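Local coordinates for uncharacterized protein (Vibrio parahaemolyticus, PDB 1ZBP) that is of unknown function but belongs to the ImpE family, whose members are linked to bacterial type VI secretion, in which it may therefore take part, at residues M55-I58 against K59-E63; F135-D139 against T140-D144; M248-P251 against I252-Q256. One frame throughout, in Å; residues are numbered along the deposited sequence.

Contact 1 lies at the surface of the helical N-terminal part, where helix 47-60 ends, with no buried residue among those that touch. Contacts 2 and 3 are partly buried and both reach the same antiparallel sheet, contact 3 through its strand 248-251, on the other side of the chain's centre; the nearest atoms of contact 1 are about 35 Å from contact 2 and about 28 Å from contact 3. Their chemistry follows their place: helical i to i+4 bonds in contact 1, paired strands and a tight turn in contact 2, an i to i+3 bond where the chain leaves an edge strand in contact 3. Contacts 2 and 3 touch each other, Ala137 meeting Leu255.

Contact 1. Residues M55-I58 against K59-E63; sequences MQSI and KLFPE
Gln56 with Leu60 and Ser57 with Phe61 hold the last helical turn, each carbonyl taken by the amide four residues on. Leu60 N donates to Gln56 O at 2.9 Å with an N-H...O angle of 165°, a nearly straight bond that meets the acceptor close to its C=O axis. The next bond, Phe61 N to Ser57 O at 2.7 Å, is more bent (141°), and its donor stands above the carbonyl plane. Lys59 N to Met55 O is weak.

Ile58 O would be the following acceptor, but position 62 is a proline. Its ring nitrogen has no hydrogen to share, and Pro62 CB and CD instead pack against Ile58 O, CD at 3.3 Å. Phe61 is the first residue to leave helical phi/psi, so both backbone torsion and bonding place the end of helix 47-60 here: a helix C-terminus with a proline two residues beyond its last helical residue, Leu60. The turn is an exit from one of the successive helices of the N-terminal part, and Ile58 also packs on Leu65 and Ala68 of the following helix 65-84.

Side-chain carbons pack around the bonded carbonyls. The Phe61 side chain folds back beside the carbonyl its amide bonds to: CG lies beside the backbone N and opposite the carbonyl carbon (chi1 -45°), which brings ring atom CD2 to 3.5 Å from Ser57 O, the oxygen approaching the ring obliquely. One face of that ring receives Leu60 CB, 3.4 Å above the plane and offset toward the rim. Ser57, Leu60 and Phe61 all touch Arg34 of helix 31-44. On another side of the turn, Lys59 CB lies 3.4 Å from Gln56 O, and the rest of its chain runs extended.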
loop_
_atom_site.group_PDB
_atom_site.type_symbol
_atom_site.label_atom_id
_atom_site.label_comp_id
_atom_site.label_asym_id
_atom_site.label_seq_id
_atom_site.Cartn_x
_atom_site.Cartn_y
_atom_site.Cartn_z
HETATM N N MSE A 55 -3.759 21.609 2.291
HETATM C CA MSE A 55 -4.142 22.633 3.251
HETATM C C MSE A 55 -4.570 23.892 2.493
HETATM O O MSE A 55 -5.512 24.576 2.897
HETATM C CB MSE A 55 -2.983 22.947 4.210
HETATM C CG MSE A 55 -2.612 21.796 5.156
HETATM SE SE MSE A 55 -1.453 22.299 6.661
HETATM C CE MSE A 55 0.300 21.866 5.944
ATOM N N GLN A 56 -3.900 24.184 1.381
ATOM C CA GLN A 56 -4.233 25.358 0.584
ATOM C C GLN A 56 -5.566 25.242 -0.138
ATOM O O GLN A 56 -6.360 26.183 -0.131
ATOM C CB GLN A 56 -3.115 25.649 -0.406
ATOM C CG GLN A 56 -1.853 26.085 0.296
ATOM C CD GLN A 56 -0.853 26.741 -0.623
ATOM O OE1 GLN A 56 -0.314 26.116 -1.541
ATOM N NE2 GLN A 56 -0.602 28.023 -0.385
ATOM N N SER A 57 -5.814 24.092 -0.753
ATOM C CA SER A 57 -7.072 23.868 -1.456
ATOM C C SER A 57 -8.282 24.001 -0.521
ATOM O O SER A 57 -9.383 24.343 -0.961
ATOM C CB SER A 57 -7.076 22.484 -2.123
ATOM O OG SER A 57 -6.258 22.479 -3.283
ATOM N N ILE A 58 -8.080 23.734 0.767
ATOM C CA ILE A 58 -9.168 23.843 1.735
ATOM C C ILE A 58 -9.511 25.308 1.917
ATOM O O ILE A 58 -10.687 25.676 1.978
ATOM C CB ILE A 58 -8.768 23.226 3.090
ATOM C CG1 ILE A 58 -8.810 21.701 2.972
ATOM C CG2 ILE A 58 -9.687 23.727 4.207
ATOM C CD1 ILE A 58 -8.264 20.978 4.177
ATOM N N LYS A 59 -8.478 26.143 1.993
ATOM C CA LYS A 59 -8.674 27.581 2.159
ATOM C C LYS A 59 -9.319 28.171 0.922
ATOM O O LYS A 59 -10.255 28.970 1.017
ATOM C CB LYS A 59 -7.348 28.301 2.384
ATOM C CG LYS A 59 -6.681 27.979 3.685
ATOM C CD LYS A 59 -5.444 28.817 3.857
ATOM C CE LYS A 59 -4.763 28.487 5.159
ATOM N NZ LYS A 59 -3.594 29.377 5.388
ATOM N N LEU A 60 -8.815 27.765 -0.238
ATOM C CA LEU A 60 -9.302 28.276 -1.504
ATOM C C LEU A 60 -10.633 27.733 -1.944
ATOM O O LEU A 60 -11.418 28.443 -2.570
ATOM C CB LEU A 60 -8.276 28.005 -2.598
ATOM C CG LEU A 60 -6.911 28.687 -2.518
ATOM C CD1 LEU A 60 -6.161 28.357 -3.800
ATOM C CD2 LEU A 60 -7.067 30.199 -2.365
ATOM N N PHE A 61 -10.884 26.468 -1.614
ATOM C CA PHE A 61 -12.115 25.781 -2.028
ATOM C C PHE A 61 -12.723 24.972 -0.876
ATOM O O PHE A 61 -12.909 23.753 -0.987
ATOM C CB PHE A 61 -11.791 24.844 -3.203
ATOM C CG PHE A 61 -10.924 25.479 -4.271
ATOM C CD1 PHE A 61 -11.471 26.348 -5.216
ATOM C CD2 PHE A 61 -9.559 25.215 -4.323
ATOM C CE1 PHE A 61 -10.671 26.935 -6.194
ATOM C CE2 PHE A 61 -8.753 25.799 -5.296
ATOM C CZ PHE A 61 -9.309 26.663 -6.237
ATOM N N PRO A 62 -13.060 25.645 0.239
ATOM C CA PRO A 62 -13.642 24.987 1.412
ATOM C C PRO A 62 -14.869 24.134 1.112
ATOM O O PRO A 62 -15.316 23.353 1.956
ATOM C CB PRO A 62 -13.965 26.158 2.338
ATOM C CG PRO A 62 -14.241 27.276 1.384
ATOM C CD PRO A 62 -13.135 27.110 0.382
ATOM N N GLU A 63 -15.420 24.285 -0.086
ATOM C CA GLU A 63 -16.593 23.512 -0.471
ATOM C C GLU A 63 -16.207 22.049 -0.717
ATOM O O GLU A 63 -17.059 21.165 -0.687
ATOM C CB GLU A 63 -17.230 24.107 -1.730
ATOM C CG GLU A 63 -16.296 24.167 -2.932
ATOM C CD GLU A 63 -15.825 25.579 -3.243
ATOM O OE1 GLU A 63 -15.398 26.298 -2.305
ATOM O OE2 GLU A 63 -15.864 25.957 -4.437
#

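Contact 2. Residues F135-D139 against T140-D144; sequences FLAND and TSFSD
The edge of the Phe142 ring meets Ala137 O, which lies in the ring plane at 3.9 Å from CE2; Ala137 CB comes in obliquely, 3.8 Å from CD2 of the same ring. The carbonyl of Phe135 also stands at this ring's edge, near its plane. The torsion that sets CG of Phe142 beside its backbone N (chi1 -68°) carries the ring along the hairpin toward Ala137. Phe135 departs from the same face of the sheet as Phe142, and its ring packs on Leu258 and Val260 of strand 257-260 and on Ile170.

Leu136 and Ser141 form a non-hydrogen-bonded pair on the other face. There CD1 of the leucine reaches across to Ser141, 4.0 Å from OG, a contact at the outer limit of packing distance.

The register rests on this pair and on its neighbour: Phe135 and Phe142 exchange two bonds, N to O in each direction, both 2.9 Å, as a hydrogen-bonded antiparallel pair must. The bonds between Ala137 and Thr140 close the turn. Thr140 O accepts Ala137 N at 2.7 Å, in the carbonyl plane, and also has a CA-H...O contact from Leu136 CA at 3.2 Å. In return Thr140 N reaches Ala137 O at 3.1 Å, from well above that carbonyl's plane (C=O...N angle 105°), so Ala137 O meets both this amide and the edge of the Phe142 ring.

Further along, Asp144 OD2 makes a salt bridge with Arg130. Asn138 and Asp139 both have positive phi, which gives the type I' turn from Ala137 to Thr140; this is a tight two-residue beta hairpin, joining strands 135-137 and 140-147 within the antiparallel sheet.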
loop_
_atom_site.group_PDB
_atom_site.type_symbol
_atom_site.label_atom_id
_atom_site.label_comp_id
_atom_site.label_asym_id
_atom_site.label_seq_id
_atom_site.Cartn_x
_atom_site.Cartn_y
_atom_site.Cartn_z
ATOM N N PHE A 135 -7.413 -19.785 0.488
ATOM C CA PHE A 135 -8.362 -18.791 0.023
ATOM C C PHE A 135 -8.976 -19.118 -1.321
ATOM O O PHE A 135 -8.470 -19.933 -2.095
ATOM C CB PHE A 135 -7.679 -17.427 -0.086
ATOM C CG PHE A 135 -7.601 -16.687 1.215
ATOM C CD1 PHE A 135 -8.681 -15.936 1.658
ATOM C CD2 PHE A 135 -6.459 -16.739 1.996
ATOM C CE1 PHE A 135 -8.638 -15.267 2.847
ATOM C CE2 PHE A 135 -6.406 -16.063 3.203
ATOM C CZ PHE A 135 -7.494 -15.321 3.625
ATOM N N LEU A 136 -10.095 -18.460 -1.579
ATOM C CA LEU A 136 -10.795 -18.578 -2.843
ATOM C C LEU A 136 -10.467 -17.244 -3.503
ATOM O O LEU A 136 -10.884 -16.193 -3.016
ATOM C CB LEU A 136 -12.297 -18.702 -2.614
ATOM C CG LEU A 136 -12.915 -20.026 -3.048
ATOM C CD1 LEU A 136 -12.341 -21.155 -2.229
ATOM C CD2 LEU A 136 -14.422 -19.952 -2.880
ATOM N N ALA A 137 -9.694 -17.279 -4.582
ATOM C CA ALA A 137 -9.304 -16.048 -5.267
ATOM C C ALA A 137 -9.927 -15.979 -6.648
ATOM O O ALA A 137 -9.562 -16.735 -7.542
ATOM C CB ALA A 137 -7.785 -15.948 -5.360
ATOM N N ASN A 138 -10.861 -15.048 -6.814
ATOM C CA ASN A 138 -11.584 -14.888 -8.071
ATOM C C ASN A 138 -12.343 -16.198 -8.309
ATOM O O ASN A 138 -12.313 -16.758 -9.411
ATOM C CB ASN A 138 -10.616 -14.619 -9.239
ATOM C CG ASN A 138 -9.905 -13.262 -9.131
ATOM O OD1 ASN A 138 -8.902 -13.020 -9.816
ATOM N ND2 ASN A 138 -10.425 -12.373 -8.277
ATOM N N ASP A 139 -12.993 -16.700 -7.258
ATOM C CA ASP A 139 -13.785 -17.927 -7.338
ATOM C C ASP A 139 -12.943 -19.202 -7.559
ATOM O O ASP A 139 -13.496 -20.277 -7.787
ATOM C CB ASP A 139 -14.825 -17.769 -8.465
ATOM C CG ASP A 139 -16.016 -18.718 -8.328
ATOM O OD1 ASP A 139 -16.836 -18.783 -9.278
ATOM O OD2 ASP A 139 -16.149 -19.384 -7.280
ATOM N N THR A 140 -11.616 -19.098 -7.501
ATOM C CA THR A 140 -10.761 -20.285 -7.690
ATOM C C THR A 140 -10.117 -20.672 -6.358
ATOM O O THR A 140 -9.667 -19.806 -5.620
ATOM C CB THR A 140 -9.652 -20.020 -8.736
ATOM O OG1 THR A 140 -10.243 -19.784 -10.025
ATOM C CG2 THR A 140 -8.712 -21.225 -8.829
ATOM N N SER A 141 -10.082 -21.965 -6.050
ATOM C CA SER A 141 -9.511 -22.408 -4.789
ATOM C C SER A 141 -7.980 -22.541 -4.785
ATOM O O SER A 141 -7.383 -23.049 -5.731
ATOM C CB SER A 141 -10.139 -23.736 -4.369
ATOM O OG SER A 141 -9.763 -24.083 -3.027
ATOM N N PHE A 142 -7.357 -22.070 -3.709
ATOM C CA PHE A 142 -5.901 -22.114 -3.519
ATOM C C PHE A 142 -5.653 -22.501 -2.050
ATOM O O PHE A 142 -6.301 -21.966 -1.149
ATOM C CB PHE A 142 -5.293 -20.731 -3.808
ATOM C CG PHE A 142 -5.379 -20.322 -5.255
ATOM C CD1 PHE A 142 -4.499 -20.854 -6.195
ATOM C CD2 PHE A 142 -6.372 -19.448 -5.688
ATOM C CE1 PHE A 142 -4.610 -20.527 -7.554
ATOM C CE2 PHE A 142 -6.491 -19.118 -7.038
ATOM C CZ PHE A 142 -5.607 -19.660 -7.980
ATOM N N SER A 143 -4.713 -23.411 -1.804
ATOM C CA SER A 143 -4.435 -23.865 -0.437
ATOM C C SER A 143 -3.641 -22.888 0.421
ATOM O O SER A 143 -3.500 -23.103 1.626
ATOM C CB SER A 143 -3.679 -25.185 -0.461
ATOM O OG SER A 143 -2.365 -24.981 -0.942
ATOM N N ASP A 144 -3.124 -21.823 -0.190
ATOM C CA ASP A 144 -2.345 -20.842 0.551
ATOM C C ASP A 144 -2.109 -19.554 -0.237
ATOM O O ASP A 144 -2.032 -19.566 -1.465
ATOM C CB ASP A 144 -1.020 -21.472 0.977
ATOM C CG ASP A 144 -0.241 -20.612 1.959
ATOM O OD1 ASP A 144 -0.872 -19.807 2.675
ATOM O OD2 ASP A 144 0.998 -20.761 2.031
#

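Contact 3. Residues M248-P251 against I252-Q256; sequences MALP and ISDLQ
Pro251 O accepts the amide of Asp254 three residues on, at 2.8 Å and an N-H...O angle of 160°, and Leu255 N bonds in turn to Ile252 O at 2.9 Å, so the chain leaves its strand directly through two overlapping i to i+3 turns.

Pro251 and Asp254 pack tightly over the first turn. Their side chains cross obliquely, and carboxylate oxygen OD2 comes to 3.0 Å of Pro251 CG. Asp254 CG lies beside its own backbone N (chi1 -65°), which turns the carboxylate back toward the proline ring. Leu250 spreads its two methyls: CD1 meets Asp254 CB at 3.7 Å, and CD2 lies 4.1 Å from Leu255 CB, with the two leucines crossing at about a right angle. Leu250 thus touches both a polar residue's aliphatic root and an apolar neighbour.

Ile252 and Leu255 are buried, and both pack on Trp243 and Ile178; Ile252 adds Met208 and Leu240. Leu250 and Ile252 also bond through their backbones to Trp243 and Lys241, respectively. The result is a short 3-10 turn that takes the chain from edge strand 248-251 toward strand 257-260, which lies inside the same antiparallel sheet between strands 173-178 and 135-137.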
loop_
_atom_site.group_PDB
_atom_site.type_symbol
_atom_site.label_atom_id
_atom_site.label_comp_id
_atom_site.label_asym_id
_atom_site.label_seq_id
_atom_site.Cartn_x
_atom_site.Cartn_y
_atom_site.Cartn_z
HETATM N N MSE A 248 1.238 -20.414 -8.126
HETATM C CA MSE A 248 1.479 -19.388 -9.134
HETATM C C MSE A 248 1.726 -17.996 -8.531
HETATM O O MSE A 248 1.560 -17.786 -7.330
HETATM C CB MSE A 248 0.274 -19.314 -10.087
HETATM C CG MSE A 248 -1.077 -19.088 -9.369
HETATM SE SE MSE A 248 -2.649 -18.696 -10.500
HETATM C CE MSE A 248 -2.756 -16.773 -10.262
ATOM N N ALA A 249 2.135 -17.057 -9.382
ATOM C CA ALA A 249 2.372 -15.670 -8.977
ATOM C C ALA A 249 1.221 -14.867 -9.588
ATOM O O ALA A 249 0.853 -15.080 -10.740
ATOM C CB ALA A 249 3.719 -15.176 -9.517
ATOM N N LEU A 250 0.641 -13.957 -8.815
ATOM C CA LEU A 250 -0.481 -13.157 -9.304
ATOM C C LEU A 250 -0.307 -11.695 -8.947
ATOM O O LEU A 250 -0.084 -11.358 -7.790
ATOM C CB LEU A 250 -1.804 -13.652 -8.701
ATOM C CG LEU A 250 -3.068 -12.840 -9.035
ATOM C CD1 LEU A 250 -3.524 -13.198 -10.453
ATOM C CD2 LEU A 250 -4.192 -13.129 -8.032
ATOM N N PRO A 251 -0.369 -10.804 -9.945
ATOM C CA PRO A 251 -0.218 -9.377 -9.634
ATOM C C PRO A 251 -1.466 -8.914 -8.883
ATOM O O PRO A 251 -2.580 -9.343 -9.189
ATOM C CB PRO A 251 -0.062 -8.727 -11.010
ATOM C CG PRO A 251 -0.696 -9.700 -11.948
ATOM C CD PRO A 251 -0.311 -11.047 -11.394
ATOM N N ILE A 252 -1.287 -8.052 -7.891
ATOM C CA ILE A 252 -2.415 -7.603 -7.092
ATOM C C ILE A 252 -3.515 -6.996 -7.963
ATOM O O ILE A 252 -4.697 -7.138 -7.652
ATOM C CB ILE A 252 -1.953 -6.612 -5.990
ATOM C CG1 ILE A 252 -3.027 -6.513 -4.914
ATOM C CG2 ILE A 252 -1.634 -5.236 -6.573
ATOM C CD1 ILE A 252 -3.267 -7.808 -4.210
ATOM N N SER A 253 -3.131 -6.363 -9.073
ATOM C CA SER A 253 -4.115 -5.754 -9.958
ATOM C C SER A 253 -5.066 -6.776 -10.591
ATOM O O SER A 253 -6.119 -6.406 -11.106
ATOM C CB SER A 253 -3.418 -4.941 -11.058
ATOM O OG SER A 253 -2.752 -5.778 -11.988
ATOM N N ASP A 254 -4.710 -8.054 -10.563
ATOM C CA ASP A 254 -5.593 -9.061 -11.145
ATOM C C ASP A 254 -6.392 -9.763 -10.078
ATOM O O ASP A 254 -7.022 -10.783 -10.341
ATOM C CB ASP A 254 -4.824 -10.114 -11.930
ATOM C CG ASP A 254 -4.133 -9.545 -13.137
ATOM O OD1 ASP A 254 -4.570 -8.483 -13.636
ATOM O OD2 ASP A 254 -3.150 -10.168 -13.593
ATOM N N LEU A 255 -6.351 -9.232 -8.866
ATOM C CA LEU A 255 -7.106 -9.814 -7.767
ATOM C C LEU A 255 -8.331 -8.937 -7.497
ATOM O O LEU A 255 -8.189 -7.749 -7.206
ATOM C CB LEU A 255 -6.233 -9.887 -6.510
ATOM C CG LEU A 255 -6.913 -10.459 -5.265
ATOM C CD1 LEU A 255 -7.230 -11.937 -5.488
ATOM C CD2 LEU A 255 -6.016 -10.283 -4.050
ATOM N N GLN A 256 -9.522 -9.525 -7.602
ATOM C CA GLN A 256 -10.765 -8.796 -7.348
ATOM C C GLN A 256 -11.327 -9.100 -5.959
ATOM O O GLN A 256 -11.711 -8.181 -5.239
ATOM C CB GLN A 256 -11.849 -9.123 -8.388
ATOM C CG GLN A 256 -11.720 -8.419 -9.729
ATOM C CD GLN A 256 -10.629 -9.014 -10.598
ATOM O OE1 GLN A 256 -10.592 -10.229 -10.824
ATOM N NE2 GLN A 256 -9.731 -8.159 -11.095
#